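PDB 4JGG: esterase TesA from Pseudomonas aeruginosa, which hydrolyses carboxylic esters, favouring Tween detergents and short-chain p-nitrophenyl esters, and has weak thioesterase activity towards palmitoyl-coenzyme A. Local coordinates for residues T23-G28 and R59-S64. Sequence-based numbering, arbitrary orientation.
Sequences TLLVVG and RVVNAS
Leu24 and Val26 each donate through N and accept through O, pairing with Arg59, Val61 and Ala63, a worked example of parallel beta pairing in the alpha/beta/alpha fold of a GDSL (SGNH) hydrolase. Strand 59-62 forms one border of the five-stranded sheet, and 23-28 lies between it and strand 88-92. Leu24 N gives a nearly straight bond to Arg59 O (2.8 Å, 174°), and Val61 N returns one to Leu24 O; Val26 N then reaches Val61 O, and Ala63 N closes the series on Val26 O at 2.7 Å.

Apolar contacts line the face of Thr23, Leu25 and Val61; helix 70-84 packs on Leu25 and Val61 of it. Placed anti to the backbone N, Thr23 CG2 lies beside its own carbonyl carbon and meets Val61 CG2 at 3.5 Å, while Leu25 CD1 reaches both Val61 CG1 (4.1 Å) and Ala63 CB (3.9 Å). Val26 and Val60 face the other way, against Val44 of helix 43-53, and Val26 CG1 makes a van der Waals contact with Ser64 OG (3.6 Å).

Polar side chains take over at the end of strand 59-62, near the probable nucleophile Ser30. Asn62 ND2 is held by Ser32 O. The Ser64 hydroxyl donates to Asn62 OD1 in the carbonyl plane, at 2.7 Å.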
loop_
_atom_site.group_PDB
_atom_site.type_symbol
_atom_site.label_atom_id
_atom_site.label_comp_id
_atom_site.label_asym_id
_atom_site.label_seq_id
_atom_site.Cartn_x
_atom_site.Cartn_y
_atom_site.Cartn_z
ATOM N N THR A 23 -4.650 0.959 16.546
ATOM C CA THR A 23 -5.115 1.378 15.230
ATOM C C THR A 23 -4.176 0.925 14.128
ATOM O O THR A 23 -2.943 0.984 14.270
ATOM C CB THR A 23 -5.313 2.913 15.136
ATOM O OG1 THR A 23 -6.454 3.286 15.904
ATOM C CG2 THR A 23 -5.559 3.338 13.707
ATOM N N LEU A 24 -4.790 0.477 13.038
ATOM C CA LEU A 24 -4.099 0.081 11.816
ATOM C C LEU A 24 -4.358 1.151 10.750
ATOM O O LEU A 24 -5.453 1.261 10.185
ATOM C CB LEU A 24 -4.609 -1.280 11.346
ATOM C CG LEU A 24 -3.835 -2.085 10.297
ATOM C CD1 LEU A 24 -4.301 -3.535 10.361
ATOM C CD2 LEU A 24 -4.019 -1.520 8.910
ATOM N N LEU A 25 -3.346 1.961 10.493
ATOM C CA LEU A 25 -3.506 3.075 9.573
ATOM C C LEU A 25 -3.060 2.638 8.186
ATOM O O LEU A 25 -1.929 2.194 8.032
ATOM C CB LEU A 25 -2.649 4.239 10.027
ATOM C CG LEU A 25 -2.582 5.446 9.081
ATOM C CD1 LEU A 25 -3.905 6.192 9.032
ATOM C CD2 LEU A 25 -1.467 6.356 9.524
ATOM N N VAL A 26 -3.961 2.734 7.208
ATOM C CA VAL A 26 -3.609 2.521 5.802
ATOM C C VAL A 26 -3.418 3.849 5.093
ATOM O O VAL A 26 -4.350 4.658 5.001
ATOM C CB VAL A 26 -4.683 1.738 5.015
ATOM C CG1 VAL A 26 -4.224 1.531 3.552
ATOM C CG2 VAL A 26 -4.972 0.370 5.672
ATOM N N VAL A 27 -2.218 4.060 4.570
ATOM C CA VAL A 27 -1.908 5.276 3.825
ATOM C C VAL A 27 -1.613 4.923 2.365
ATOM O O VAL A 27 -0.483 4.560 2.021
ATOM C CB VAL A 27 -0.706 6.007 4.457
ATOM C CG1 VAL A 27 -0.488 7.368 3.780
ATOM C CG2 VAL A 27 -0.925 6.170 5.962
ATOM N N GLY A 28 -2.633 5.018 1.514
ATOM C CA GLY A 28 -2.505 4.587 0.132
ATOM C C GLY A 28 -3.008 5.581 -0.901
ATOM O O GLY A 28 -3.270 6.745 -0.598
ATOM N N ARG A 59 -8.762 -1.216 15.115
ATOM C CA ARG A 59 -9.497 -0.195 14.381
ATOM C C ARG A 59 -8.747 0.097 13.079
ATOM O O ARG A 59 -7.573 0.478 13.097
ATOM C CB ARG A 59 -9.652 1.082 15.214
ATOM C CG ARG A 59 -10.240 2.253 14.430
ATOM C CD ARG A 59 -10.266 3.519 15.265
ATOM N NE ARG A 59 -10.993 3.317 16.515
ATOM C CZ ARG A 59 -11.094 4.229 17.477
ATOM N NH1 ARG A 59 -10.516 5.416 17.335
ATOM N NH2 ARG A 59 -11.774 3.958 18.577
ATOM N N VAL A 60 -9.418 -0.121 11.956
ATOM C CA VAL A 60 -8.839 0.156 10.646
ATOM C C VAL A 60 -9.188 1.577 10.210
ATOM O O VAL A 60 -10.361 1.927 10.034
ATOM C CB VAL A 60 -9.347 -0.831 9.583
ATOM C CG1 VAL A 60 -8.676 -0.555 8.233
ATOM C CG2 VAL A 60 -9.076 -2.280 10.021
ATOM N N VAL A 61 -8.165 2.403 10.058
ATOM C CA VAL A 61 -8.366 3.763 9.588
ATOM C C VAL A 61 -7.763 3.865 8.188
ATOM O O VAL A 61 -6.545 3.802 8.026
ATOM C CB VAL A 61 -7.701 4.792 10.524
ATOM C CG1 VAL A 61 -7.855 6.198 9.969
ATOM C CG2 VAL A 61 -8.289 4.691 11.930
ATOM N N ASN A 62 -8.629 3.969 7.185
ATOM C CA ASN A 62 -8.181 4.102 5.803
ATOM C C ASN A 62 -7.951 5.566 5.499
ATOM O O ASN A 62 -8.884 6.365 5.570
ATOM C CB ASN A 62 -9.226 3.540 4.835
ATOM C CG ASN A 62 -8.674 3.361 3.424
ATOM O OD1 ASN A 62 -7.486 3.580 3.186
ATOM N ND2 ASN A 62 -9.528 2.958 2.489
ATOM N N ALA A 63 -6.712 5.926 5.188
ATOM C CA ALA A 63 -6.394 7.302 4.841
ATOM C C ALA A 63 -5.911 7.386 3.395
ATOM O O ALA A 63 -5.034 8.187 3.066
ATOM C CB ALA A 63 -5.352 7.861 5.794
ATOM N N SER A 64 -6.480 6.556 2.528
ATOM C CA SER A 64 -6.019 6.497 1.131
ATOM C C SER A 64 -6.716 7.527 0.240
ATOM O O SER A 64 -7.937 7.703 0.320
ATOM C CB SER A 64 -6.198 5.078 0.578
ATOM O OG SER A 64 -5.569 4.150 1.444
#